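Local coordinates for protein aminotransferase, classes I and II (Silicibacter pomeroyi DSS-3, PDB 3H14) that is probably an aspartate aminotransferase, using pyridoxal 5'-phosphate to pass the amino group of L-aspartate to 2-oxoglutarate, at residues I206-K211 with V287-R292; G39-G44 with G312-Y317; S229-M234 with E280-L285. One frame throughout, in Å; residues are numbered along the deposited sequence.

Interaction 1: I206-K211 with V287-R292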
ATOM      1  N   ILE A 206      10.463  -2.088   2.188  1.00 21.04           N
ATOM      2  CA  ILE A 206      10.203  -1.598   3.543  1.00 21.22           C
ATOM      3  C   ILE A 206       9.871  -2.768   4.485  1.00 23.25           C
ATOM      4  O   ILE A 206       8.690  -3.112   4.787  1.00 22.10           O
ATOM      5  CB  ILE A 206       9.098  -0.503   3.578  1.00 21.42           C
ATOM      6  CG1 ILE A 206       9.508   0.656   2.672  1.00 20.46           C
ATOM      7  CG2 ILE A 206       8.925   0.018   5.033  1.00 20.44           C
ATOM      8  CD1 ILE A 206       8.456   1.749   2.526  1.00 19.85           C
ATOM      9  N   GLU A 207      10.952  -3.395   4.922  1.00 24.85           N
ATOM     10  CA  GLU A 207      10.891  -4.685   5.583  1.00 26.19           C
ATOM     11  C   GLU A 207      11.870  -4.676   6.740  1.00 26.06           C
ATOM     12  O   GLU A 207      12.898  -4.017   6.668  1.00 27.31           O
ATOM     13  CB  GLU A 207      11.292  -5.756   4.596  1.00 26.71           C
ATOM     14  CG  GLU A 207      10.413  -5.866   3.379  1.00 28.07           C
ATOM     15  CD  GLU A 207      11.066  -6.709   2.312  1.00 27.92           C
ATOM     16  OE1 GLU A 207      11.724  -7.707   2.698  1.00 28.10           O
ATOM     17  OE2 GLU A 207      10.960  -6.346   1.103  1.00 29.89           O
ATOM     18  N   TYR A 208      11.532  -5.385   7.802  1.00 26.38           N
ATOM     19  CA  TYR A 208      12.247  -5.295   9.081  1.00 26.92           C
ATOM     20  C   TYR A 208      12.974  -6.620   9.317  1.00 27.92           C
ATOM     21  O   TYR A 208      14.107  -6.768   8.847  1.00 28.86           O
ATOM     22  CB  TYR A 208      11.270  -4.895  10.198  1.00 26.14           C
ATOM     23  CG  TYR A 208      10.677  -3.545   9.861  1.00 24.25           C
ATOM     24  CD1 TYR A 208       9.359  -3.423   9.455  1.00 24.18           C
ATOM     25  CD2 TYR A 208      11.473  -2.421   9.826  1.00 24.84           C
ATOM     26  CE1 TYR A 208       8.838  -2.204   9.054  1.00 23.36           C
ATOM     27  CE2 TYR A 208      10.967  -1.196   9.445  1.00 23.31           C
ATOM     28  CZ  TYR A 208       9.641  -1.085   9.075  1.00 24.23           C
ATOM     29  OH  TYR A 208       9.135   0.133   8.694  1.00 21.44           O
ATOM     30  N   GLU A 209      12.324  -7.603   9.934  1.00 28.71           N
ATOM     31  CA  GLU A 209      12.958  -8.933  10.078  1.00 29.44           C
ATOM     32  C   GLU A 209      12.399  -9.997   9.118  1.00 29.09           C
ATOM     33  O   GLU A 209      13.143 -10.830   8.645  1.00 29.12           O
ATOM     34  CB  GLU A 209      12.961  -9.410  11.539  1.00 30.67           C
ATOM     35  CG  GLU A 209      11.777  -9.015  12.329  1.00 35.34           C
ATOM     36  CD  GLU A 209      11.922  -7.693  13.072  1.00 38.21           C
ATOM     37  OE1 GLU A 209      12.945  -6.973  12.931  1.00 39.95           O
ATOM     38  OE2 GLU A 209      10.977  -7.401  13.833  1.00 42.36           O
ATOM     39  N   ALA A 210      11.111  -9.934   8.775  1.00 28.47           N
ATOM     40  CA  ALA A 210      10.533 -10.836   7.778  1.00 28.14           C
ATOM     41  C   ALA A 210      10.919 -10.450   6.342  1.00 27.95           C
ATOM     42  O   ALA A 210      10.820  -9.303   5.964  1.00 28.72           O
ATOM     43  CB  ALA A 210       9.025 -10.862   7.915  1.00 27.68           C
ATOM     44  N   LYS A 211      11.339 -11.421   5.538  1.00 27.72           N
ATOM     45  CA  LYS A 211      11.708 -11.176   4.147  1.00 27.89           C
ATOM     46  C   LYS A 211      10.445 -11.206   3.261  1.00 27.40           C
ATOM     47  O   LYS A 211       9.648 -12.140   3.342  1.00 27.66           O
ATOM     48  CB  LYS A 211      12.709 -12.244   3.692  1.00 28.74           C
ATOM     49  CG  LYS A 211      13.203 -12.120   2.290  1.00 30.20           C
ATOM     50  CD  LYS A 211      13.994 -10.876   2.035  1.00 34.22           C
ATOM     51  CE  LYS A 211      14.300 -10.730   0.542  1.00 36.23           C
ATOM     52  NZ  LYS A 211      13.090 -10.249  -0.194  1.00 39.50           N
ATOM     53  N   VAL A 287      15.555   4.942   9.457  1.00 23.21           N
ATOM     54  CA  VAL A 287      14.609   5.774  10.150  1.00 23.25           C
ATOM     55  C   VAL A 287      13.319   5.010  10.478  1.00 22.28           C
ATOM     56  O   VAL A 287      12.844   5.038  11.599  1.00 21.91           O
ATOM     57  CB  VAL A 287      14.301   7.051   9.352  1.00 22.87           C
ATOM     58  CG1 VAL A 287      13.203   7.799  10.008  1.00 23.71           C
ATOM     59  CG2 VAL A 287      15.586   7.946   9.263  1.00 25.91           C
ATOM     60  N   TYR A 288      12.776   4.291   9.511  1.00 22.92           N
ATOM     61  CA  TYR A 288      11.579   3.493   9.789  1.00 22.20           C
ATOM     62  C   TYR A 288      11.862   2.449  10.880  1.00 22.69           C
ATOM     63  O   TYR A 288      11.015   2.226  11.729  1.00 21.41           O
ATOM     64  CB  TYR A 288      11.070   2.768   8.543  1.00 21.99           C
ATOM     65  CG  TYR A 288      10.728   3.619   7.333  1.00 21.69           C
ATOM     66  CD1 TYR A 288      10.155   4.856   7.455  1.00 23.35           C
ATOM     67  CD2 TYR A 288      10.931   3.131   6.057  1.00 23.75           C
ATOM     68  CE1 TYR A 288       9.851   5.606   6.320  1.00 24.36           C
ATOM     69  CE2 TYR A 288      10.623   3.859   4.939  1.00 22.89           C
ATOM     70  CZ  TYR A 288      10.077   5.077   5.070  1.00 22.72           C
ATOM     71  OH  TYR A 288       9.792   5.825   3.955  1.00 23.16           O
ATOM     72  N   LYS A 289      13.042   1.816  10.834  1.00 23.56           N
ATOM     73  CA  LYS A 289      13.402   0.803  11.831  1.00 24.35           C
ATOM     74  C   LYS A 289      13.400   1.402  13.224  1.00 24.19           C
ATOM     75  O   LYS A 289      12.880   0.804  14.167  1.00 25.25           O
ATOM     76  CB  LYS A 289      14.747   0.150  11.488  1.00 24.78           C
ATOM     77  CG  LYS A 289      14.622  -0.813  10.340  1.00 27.17           C
ATOM     78  CD  LYS A 289      15.908  -1.088   9.638  1.00 30.68           C
ATOM     79  CE  LYS A 289      15.801  -2.341   8.788  1.00 31.58           C
ATOM     80  NZ  LYS A 289      17.057  -2.540   8.030  1.00 34.68           N
ATOM     81  N   ALA A 290      13.951   2.615  13.355  1.00 24.39           N
ATOM     82  CA  ALA A 290      14.009   3.319  14.632  1.00 23.34           C
ATOM     83  C   ALA A 290      12.616   3.720  15.114  1.00 23.71           C
ATOM     84  O   ALA A 290      12.299   3.585  16.302  1.00 23.24           O
ATOM     85  CB  ALA A 290      14.931   4.582  14.507  1.00 23.86           C
ATOM     86  N   ASN A 291      11.765   4.185  14.194  1.00 23.53           N
ATOM     87  CA  ASN A 291      10.416   4.615  14.556  1.00 23.80           C
ATOM     88  C   ASN A 291       9.538   3.462  15.006  1.00 24.04           C
ATOM     89  O   ASN A 291       8.732   3.634  15.915  1.00 24.73           O
ATOM     90  CB  ASN A 291       9.716   5.284  13.377  1.00 23.49           C
ATOM     91  CG  ASN A 291      10.395   6.562  12.951  1.00 24.18           C
ATOM     92  OD1 ASN A 291      11.348   7.030  13.605  1.00 21.88           O
ATOM     93  ND2 ASN A 291       9.927   7.131  11.845  1.00 19.88           N
ATOM     94  N   ARG A 292       9.695   2.323  14.329  1.00 25.61           N
ATOM     95  CA  ARG A 292       8.928   1.084  14.606  1.00 25.52           C
ATOM     96  C   ARG A 292       9.243   0.611  16.013  1.00 26.24           C
ATOM     97  O   ARG A 292       8.333   0.287  16.801  1.00 25.61           O
ATOM     98  CB  ARG A 292       9.316   0.015  13.573  1.00 25.68           C
ATOM     99  CG  ARG A 292       8.602  -1.321  13.722  1.00 25.76           C
ATOM    100  CD  ARG A 292       8.816  -2.172  12.517  1.00 25.92           C
ATOM    101  NE  ARG A 292       8.317  -3.512  12.692  1.00 24.93           N
ATOM    102  CZ  ARG A 292       9.030  -4.533  13.156  1.00 28.51           C
ATOM    103  NH1 ARG A 292      10.299  -4.367  13.530  1.00 30.07           N
ATOM    104  NH2 ARG A 292       8.461  -5.732  13.249  1.00 28.49           N
TER
HETATM  105  O   HOH W   1      15.489  -4.796   6.679  1.00 29.04           O
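Glu209 and Arg292 form the salt bridge of this contact, which ties the loop between strands 196-200 and 223-227 to helix 278-302. Arg292 NH1 and NH2 each lie 3.1 Å from Glu209 OE2. The oxygen sits close to the guanidinium plane, but the nitrogens come at it from one face of the carboxylate, whose plane is turned 62° from theirs. The grip is end-on, with both bonds to one oxygen rather than a flat two-against-two pairing. Arg292 NE donates separately to Pro310 O, which helps fix the rotation of the group. A water 2.7 Å from Glu207 O also joins Tyr208 O to Lys289 NZ.

Packing gathers round Tyr208. With CG anti to the backbone N (chi1 -180°) and the chain extended, Arg292 lays CD over the ring, 3.4 Å from the Tyr208 centroid, in a CH-pi contact; the guanidinium runs almost parallel to the ring. Lys289 CG lies at the ring edge, 3.6 Å from Tyr208 CD2. Farther in, Tyr208 OH bonds to Ala313 O and rests on Tyr288 CB, and Ile206 CG2 meets Tyr288 CD2. One arginine thus serves two chemistries, its CD methylene covering an aromatic face while its charge answers the carboxylate of the exposed Glu209.

Interaction 2: G39-G44 with G312-Y317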
ATOM      1  N   GLY A  39      -0.277   7.771   4.190  1.00 26.38           N
ATOM      2  CA  GLY A  39       0.267   6.530   3.746  1.00 27.03           C
ATOM      3  C   GLY A  39       1.334   6.736   2.692  1.00 26.91           C
ATOM      4  O   GLY A  39       1.271   6.124   1.650  1.00 26.90           O
ATOM      5  N   GLN A  40       2.290   7.609   2.977  1.00 26.66           N
ATOM      6  CA  GLN A  40       3.340   7.989   2.023  1.00 27.49           C
ATOM      7  C   GLN A  40       4.577   8.328   2.820  1.00 26.68           C
ATOM      8  O   GLN A  40       4.446   8.815   3.948  1.00 25.99           O
ATOM      9  CB  GLN A  40       2.975   9.252   1.242  1.00 27.45           C
ATOM     10  CG  GLN A  40       1.534   9.388   0.814  1.00 31.48           C
ATOM     11  CD  GLN A  40       1.208  10.769   0.251  1.00 31.25           C
ATOM     12  OE1 GLN A  40       1.869  11.778   0.556  1.00 36.76           O
ATOM     13  NE2 GLN A  40       0.178  10.819  -0.574  1.00 38.54           N
ATOM     14  N   PRO A  41       5.772   8.097   2.249  1.00 25.58           N
ATOM     15  CA  PRO A  41       6.999   8.466   2.928  1.00 25.15           C
ATOM     16  C   PRO A  41       7.082   9.948   3.295  1.00 25.51           C
ATOM     17  O   PRO A  41       6.485  10.803   2.623  1.00 24.76           O
ATOM     18  CB  PRO A  41       8.083   8.112   1.911  1.00 25.42           C
ATOM     19  CG  PRO A  41       7.479   7.093   1.065  1.00 24.49           C
ATOM     20  CD  PRO A  41       6.047   7.435   0.958  1.00 25.15           C
ATOM     21  N   GLY A  42       7.806  10.240   4.374  1.00 25.24           N
ATOM     22  CA  GLY A  42       8.078  11.612   4.748  1.00 25.88           C
ATOM     23  C   GLY A  42       9.087  12.245   3.779  1.00 26.21           C
ATOM     24  O   GLY A  42       9.182  13.461   3.676  1.00 27.52           O
ATOM     25  N   THR A  43       9.826  11.429   3.045  1.00 25.38           N
ATOM     26  CA  THR A  43      10.896  11.932   2.201  1.00 25.33           C
ATOM     27  C   THR A  43      10.440  12.114   0.763  1.00 24.88           C
ATOM     28  O   THR A  43       9.452  11.552   0.332  1.00 24.84           O
ATOM     29  CB  THR A  43      12.106  11.005   2.259  1.00 25.48           C
ATOM     30  OG1 THR A  43      11.677   9.655   2.060  1.00 23.82           O
ATOM     31  CG2 THR A  43      12.799  11.143   3.634  1.00 26.94           C
ATOM     32  N   GLY A  44      11.160  12.960   0.046  1.00 24.79           N
ATOM     33  CA  GLY A  44      10.996  13.059  -1.392  1.00 23.89           C
ATOM     34  C   GLY A  44      11.902  12.103  -2.148  1.00 23.35           C
ATOM     35  O   GLY A  44      12.569  11.246  -1.571  1.00 23.12           O
ATOM     36  N   GLY A 312       5.969  -5.253   8.121  1.00 21.00           N
ATOM     37  CA  GLY A 312       6.570  -4.466   7.039  1.00 20.23           C
ATOM     38  C   GLY A 312       5.766  -3.193   6.815  1.00 18.36           C
ATOM     39  O   GLY A 312       4.852  -2.868   7.589  1.00 17.74           O
ATOM     40  N   ALA A 313       6.120  -2.423   5.785  1.00 17.90           N
ATOM     41  CA  ALA A 313       5.544  -1.071   5.609  1.00 17.12           C
ATOM     42  C   ALA A 313       5.804  -0.180   6.844  1.00 18.08           C
ATOM     43  O   ALA A 313       6.731  -0.446   7.619  1.00 17.55           O
ATOM     44  CB  ALA A 313       4.041  -1.134   5.308  1.00 17.47           C
ATOM     45  N   PHE A 314       5.001   0.869   7.020  1.00 16.68           N
ATOM     46  CA  PHE A 314       5.196   1.810   8.145  1.00 17.41           C
ATOM     47  C   PHE A 314       3.878   2.196   8.818  1.00 16.80           C
ATOM     48  O   PHE A 314       3.587   3.376   9.053  1.00 17.79           O
ATOM     49  CB  PHE A 314       5.962   3.058   7.688  1.00 17.80           C
ATOM     50  CG  PHE A 314       5.548   3.580   6.319  1.00 17.30           C
ATOM     51  CD1 PHE A 314       4.257   3.917   6.051  1.00 17.84           C
ATOM     52  CD2 PHE A 314       6.501   3.796   5.327  1.00 19.73           C
ATOM     53  CE1 PHE A 314       3.891   4.424   4.821  1.00 15.98           C
ATOM     54  CE2 PHE A 314       6.140   4.299   4.082  1.00 19.82           C
ATOM     55  CZ  PHE A 314       4.843   4.591   3.826  1.00 20.43           C
ATOM     56  N   TYR A 315       3.088   1.178   9.125  1.00 16.94           N
ATOM     57  CA  TYR A 315       1.789   1.315   9.729  1.00 16.95           C
ATOM     58  C   TYR A 315       1.679   0.468  10.986  1.00 17.63           C
ATOM     59  O   TYR A 315       2.291  -0.619  11.089  1.00 18.42           O
ATOM     60  CB  TYR A 315       0.703   0.827   8.766  1.00 17.43           C
ATOM     61  CG  TYR A 315       0.691   1.541   7.437  1.00 18.32           C
ATOM     62  CD1 TYR A 315       0.525   2.911   7.397  1.00 17.60           C
ATOM     63  CD2 TYR A 315       0.836   0.851   6.231  1.00 17.10           C
ATOM     64  CE1 TYR A 315       0.538   3.602   6.195  1.00 19.41           C
ATOM     65  CE2 TYR A 315       0.837   1.536   5.021  1.00 17.11           C
ATOM     66  CZ  TYR A 315       0.676   2.905   5.017  1.00 16.16           C
ATOM     67  OH  TYR A 315       0.659   3.636   3.858  1.00 18.00           O
ATOM     68  N   VAL A 316       0.854   0.950  11.909  1.00 18.50           N
ATOM     69  CA  VAL A 316       0.374   0.129  13.025  1.00 18.69           C
ATOM     70  C   VAL A 316      -1.135   0.210  13.024  1.00 18.07           C
ATOM     71  O   VAL A 316      -1.686   1.295  13.028  1.00 19.20           O
ATOM     72  CB  VAL A 316       0.919   0.615  14.419  1.00 18.60           C
ATOM     73  CG1 VAL A 316       0.358  -0.276  15.527  1.00 18.00           C
ATOM     74  CG2 VAL A 316       2.412   0.595  14.455  1.00 20.41           C
ATOM     75  N   TYR A 317      -1.798  -0.959  13.014  1.00 18.44           N
ATOM     76  CA  TYR A 317      -3.219  -1.079  12.973  1.00 17.92           C
ATOM     77  C   TYR A 317      -3.685  -1.594  14.330  1.00 19.13           C
ATOM     78  O   TYR A 317      -3.273  -2.706  14.746  1.00 19.26           O
ATOM     79  CB  TYR A 317      -3.607  -2.103  11.910  1.00 18.00           C
ATOM     80  CG  TYR A 317      -5.058  -2.137  11.606  1.00 18.24           C
ATOM     81  CD1 TYR A 317      -5.678  -1.035  11.066  1.00 15.50           C
ATOM     82  CD2 TYR A 317      -5.814  -3.293  11.785  1.00 17.45           C
ATOM     83  CE1 TYR A 317      -6.975  -1.047  10.767  1.00 16.76           C
ATOM     84  CE2 TYR A 317      -7.137  -3.328  11.469  1.00 15.17           C
ATOM     85  CZ  TYR A 317      -7.717  -2.197  10.957  1.00 19.33           C
ATOM     86  OH  TYR A 317      -9.042  -2.165  10.610  1.00 20.10           O
TER
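Gly39 meets the phenol of Tyr315 at close quarters, its CA at the edge of the ring and near the ring plane. The modelled separation of Gly39 CA and Tyr315 OH, 2.9 Å, is unusually short and so doubtful in detail, but a beta carbon on Gly39 would collide with that oxygen, and the approach depends on the bare backbone. The hydroxyl is also hydrogen-bonded to Tyr203 OH, while Gly39 O accepts from Lys230 NZ.

Phe314 adds ordinary van der Waals packing. Its CG sits between the backbone N and the carbonyl carbon (chi1 40°), a cramped setting that sends the ring out to the loop. There Phe314 CE1 comes 4.1 Å from Gly39 C, CZ reaches Gln40 C at 3.9 Å, and Pro41 CD stands 4.2 Å from Phe314 CZ. The ring also leans on its own neighbour, with Phe314 CD1 3.7 Å above the plane of Tyr315 and displaced toward the rim. Beyond these segments it meets the Tyr288 ring, with the planes at about 60°. A serine in place of Phe314 would probably open a gap beside Gln40 and Pro41 and remove the ring edge that rests on the Tyr315 face.

The solvent side belongs to Gln40, whose exposed side chain turns away, leaving its backbone to meet Phe314. Only 157 Å² is buried in all. The loop, leading from strand 34-35 to helix 47-57, thus meets the start of edge strand 315-319 of the four-stranded sheet, beside Lys230, probably the cofactor lysine. The contact is chiefly aromatic carbon laid against peptide backbone; polar anchors such as Lys230 on Gly39 and Tyr203 on Tyr315 come from elsewhere in the chain.

Interaction 3: S229-M234 with E280-L285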
ATOM      1  N   SER A 229       6.676   4.604  -5.281  1.00 17.69           N
ATOM      2  CA  SER A 229       6.118   5.571  -4.362  1.00 19.04           C
ATOM      3  C   SER A 229       6.526   5.376  -2.894  1.00 18.55           C
ATOM      4  O   SER A 229       6.380   6.316  -2.108  1.00 19.85           O
ATOM      5  CB  SER A 229       4.589   5.589  -4.463  1.00 19.03           C
ATOM      6  OG  SER A 229       4.050   4.309  -4.152  1.00 21.92           O
ATOM      7  N   LYS A 230       7.011   4.179  -2.533  1.00 19.02           N
ATOM      8  CA  LYS A 230       7.229   3.801  -1.132  1.00 18.77           C
ATOM      9  C   LYS A 230       8.718   3.626  -0.767  1.00 18.85           C
ATOM     10  O   LYS A 230       9.340   4.579  -0.340  1.00 18.95           O
ATOM     11  CB  LYS A 230       6.407   2.565  -0.758  1.00 18.68           C
ATOM     12  CG  LYS A 230       4.937   2.649  -1.138  1.00 20.47           C
ATOM     13  CD  LYS A 230       4.147   3.766  -0.406  1.00 21.79           C
ATOM     14  CE  LYS A 230       2.691   3.712  -0.871  1.00 23.61           C
ATOM     15  NZ  LYS A 230       1.826   4.859  -0.551  1.00 25.54           N
ATOM     16  N   TYR A 231       9.285   2.435  -0.897  1.00 19.17           N
ATOM     17  CA  TYR A 231      10.721   2.257  -0.652  1.00 18.96           C
ATOM     18  C   TYR A 231      11.545   3.214  -1.522  1.00 19.49           C
ATOM     19  O   TYR A 231      12.545   3.774  -1.081  1.00 19.48           O
ATOM     20  CB  TYR A 231      11.155   0.852  -0.984  1.00 19.26           C
ATOM     21  CG  TYR A 231      12.634   0.669  -0.820  1.00 19.89           C
ATOM     22  CD1 TYR A 231      13.222   0.645   0.466  1.00 18.79           C
ATOM     23  CD2 TYR A 231      13.465   0.591  -1.917  1.00 19.75           C
ATOM     24  CE1 TYR A 231      14.610   0.504   0.623  1.00 16.22           C
ATOM     25  CE2 TYR A 231      14.832   0.413  -1.762  1.00 19.65           C
ATOM     26  CZ  TYR A 231      15.396   0.377  -0.500  1.00 19.49           C
ATOM     27  OH  TYR A 231      16.756   0.236  -0.408  1.00 20.69           O
ATOM     28  N   PHE A 232      11.124   3.401  -2.767  1.00 18.77           N
ATOM     29  CA  PHE A 232      11.901   4.294  -3.660  1.00 19.71           C
ATOM     30  C   PHE A 232      11.599   5.767  -3.483  1.00 19.86           C
ATOM     31  O   PHE A 232      12.263   6.592  -4.089  1.00 20.78           O
ATOM     32  CB  PHE A 232      11.783   3.842  -5.100  1.00 19.50           C
ATOM     33  CG  PHE A 232      12.361   2.502  -5.306  1.00 18.16           C
ATOM     34  CD1 PHE A 232      13.744   2.341  -5.376  1.00 19.81           C
ATOM     35  CD2 PHE A 232      11.546   1.388  -5.373  1.00 20.85           C
ATOM     36  CE1 PHE A 232      14.312   1.095  -5.524  1.00 17.71           C
ATOM     37  CE2 PHE A 232      12.087   0.143  -5.552  1.00 21.37           C
ATOM     38  CZ  PHE A 232      13.502  -0.007  -5.618  1.00 21.34           C
ATOM     39  N   SER A 233      10.598   6.073  -2.638  1.00 20.00           N
ATOM     40  CA  SER A 233      10.351   7.428  -2.131  1.00 19.54           C
ATOM     41  C   SER A 233      10.007   8.435  -3.214  1.00 20.56           C
ATOM     42  O   SER A 233      10.347   9.605  -3.080  1.00 20.61           O
ATOM     43  CB  SER A 233      11.555   7.911  -1.309  1.00 20.14           C
ATOM     44  OG  SER A 233      11.198   9.013  -0.463  1.00 20.64           O
HETATM   45  N   MSE A 234       9.294   8.002  -4.259  1.00 20.48           N
HETATM   46  CA  MSE A 234       8.862   8.894  -5.324  1.00 22.23           C
HETATM   47  C   MSE A 234       7.350   9.033  -5.413  1.00 22.02           C
HETATM   48  O   MSE A 234       6.760   9.039  -6.498  1.00 22.18           O
HETATM   49  CB  MSE A 234       9.450   8.419  -6.663  1.00 21.57           C
HETATM   50  CG  MSE A 234      10.917   8.491  -6.665  1.00 23.39           C
HETATM   51 SE   MSE A 234      11.690   7.844  -8.311  1.00 29.36          SE
HETATM   52  CE  MSE A 234      10.825   9.096  -9.506  1.00 23.06           C
ATOM     53  N   GLU A 280      20.886   6.079   0.266  1.00 25.10           N
ATOM     54  CA  GLU A 280      19.881   6.983   0.780  1.00 24.39           C
ATOM     55  C   GLU A 280      18.620   6.228   1.154  1.00 23.49           C
ATOM     56  O   GLU A 280      18.052   6.480   2.195  1.00 23.34           O
ATOM     57  CB  GLU A 280      19.537   8.103  -0.208  1.00 24.48           C
ATOM     58  CG  GLU A 280      18.593   9.095   0.376  1.00 23.88           C
ATOM     59  CD  GLU A 280      18.329  10.318  -0.510  1.00 25.29           C
ATOM     60  OE1 GLU A 280      19.141  10.596  -1.409  1.00 27.13           O
ATOM     61  OE2 GLU A 280      17.278  10.980  -0.308  1.00 26.99           O
ATOM     62  N   LEU A 281      18.181   5.324   0.299  1.00 23.35           N
ATOM     63  CA  LEU A 281      16.919   4.597   0.564  1.00 23.68           C
ATOM     64  C   LEU A 281      17.030   3.683   1.775  1.00 23.77           C
ATOM     65  O   LEU A 281      16.063   3.477   2.499  1.00 25.46           O
ATOM     66  CB  LEU A 281      16.471   3.828  -0.667  1.00 23.17           C
ATOM     67  CG  LEU A 281      16.307   4.713  -1.906  1.00 22.41           C
ATOM     68  CD1 LEU A 281      15.923   3.920  -3.113  1.00 21.45           C
ATOM     69  CD2 LEU A 281      15.336   5.833  -1.674  1.00 19.73           C
ATOM     70  N   GLN A 282      18.207   3.131   2.016  1.00 23.82           N
ATOM     71  CA  GLN A 282      18.426   2.359   3.235  1.00 24.73           C
ATOM     72  C   GLN A 282      18.496   3.258   4.453  1.00 24.24           C
ATOM     73  O   GLN A 282      18.145   2.826   5.535  1.00 25.08           O
ATOM     74  CB  GLN A 282      19.668   1.445   3.114  1.00 24.25           C
ATOM     75  CG  GLN A 282      19.417   0.270   2.143  1.00 26.05           C
ATOM     76  CD  GLN A 282      18.604  -0.819   2.773  1.00 28.47           C
ATOM     77  OE1 GLN A 282      18.720  -1.052   3.975  1.00 28.75           O
ATOM     78  NE2 GLN A 282      17.791  -1.516   1.976  1.00 28.73           N
ATOM     79  N   ALA A 283      18.929   4.512   4.285  1.00 24.74           N
ATOM     80  CA  ALA A 283      18.936   5.486   5.386  1.00 23.90           C
ATOM     81  C   ALA A 283      17.512   5.800   5.813  1.00 24.19           C
ATOM     82  O   ALA A 283      17.198   5.870   7.020  1.00 23.48           O
ATOM     83  CB  ALA A 283      19.635   6.746   4.966  1.00 25.03           C
ATOM     84  N   ASN A 284      16.648   6.006   4.821  1.00 24.44           N
ATOM     85  CA  ASN A 284      15.214   6.144   5.064  1.00 24.09           C
ATOM     86  C   ASN A 284      14.728   4.933   5.810  1.00 23.57           C
ATOM     87  O   ASN A 284      13.991   5.065   6.747  1.00 25.34           O
ATOM     88  CB  ASN A 284      14.418   6.229   3.765  1.00 24.20           C
ATOM     89  CG  ASN A 284      14.762   7.443   2.909  1.00 25.33           C
ATOM     90  OD1 ASN A 284      15.340   8.425   3.370  1.00 26.93           O
ATOM     91  ND2 ASN A 284      14.384   7.371   1.642  1.00 23.54           N
ATOM     92  N   LEU A 285      15.105   3.737   5.384  1.00 24.41           N
ATOM     93  CA  LEU A 285      14.668   2.529   6.102  1.00 24.29           C
ATOM     94  C   LEU A 285      15.195   2.437   7.546  1.00 24.76           C
ATOM     95  O   LEU A 285      14.499   1.946   8.437  1.00 24.37           O
ATOM     96  CB  LEU A 285      15.031   1.288   5.326  1.00 23.92           C
ATOM     97  CG  LEU A 285      14.508  -0.024   5.921  1.00 24.26           C
ATOM     98  CD1 LEU A 285      12.991  -0.023   6.033  1.00 20.09           C
ATOM     99  CD2 LEU A 285      14.979  -1.195   5.068  1.00 23.88           C
TER
HETATM  100  O   HOH W   2      13.461   4.275   1.378  1.00 22.64           O
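Leu281 reaches from helix 278-302 into the turn formed by Lys230 to Ser233, and each carbon beyond its backbone finds a partner there. CB packs against the phenol end of Tyr231, 3.6 Å from Tyr231 CZ. CG, anti to the carbonyl carbon (chi1 -56°), lies 4.0 Å from Tyr231 O. From there the branches part: Leu281 CD1 touches Phe232 CD1 at 3.5 Å, and Leu281 CD2 comes equally near Tyr231 O and extends toward Ser233 CB.

The two aromatic rings that receive the leucine also brace each other, since Tyr231 CD2 stands over the centre of the Phe232 ring; Trp84 meets Tyr231 edge-to-face. At the tip of the tyrosine, Gln282 NE2 donates to Tyr231 OH over 3.1 Å. This bond is somewhat bent (141°), and the hydroxyl lies tilted from the amide plane; the glutamine chain bends at chi2 to get there. Within the interface a water gives one hydrogen bond to Tyr231 O and another to Leu281 O, and accepts from Asn284 ND2 at 3.2 Å, so two carbonyls are served at once. Ser233 OG is bonded to Thr43 OG1.

The type I beta turn begins at the lysine of a Ser-Phe-Ser-Lys sequence, of the kind that marks the pyridoxal-phosphate attachment site in aminotransferases of this family; Lys230 is probably the cofactor lysine, with helix 278-302 packed against Tyr231 to Ser233, the residues that follow it.

Helix 278-302 is the element shared by interactions 1 and 3, which use successive turns of it, and strand 315-319, whose start is met in interaction 2, is the next regular element in the chain. Interaction 3 is the buried one, dominated by leucine and aromatic packing with a bridging water; interaction 1 runs from a buried tyrosine out to an exposed salt bridge; interaction 2 has the smallest interface and relies on rings against backbone. They adjoin one another. Ile206 O bonds to Ala313 N, joining interactions 1 and 2; Ile206 CD1 packs on Tyr231 N, joining 1 and 3; and Pro41 lies against the backbone of Ser229 and Lys230, joining 2 and 3.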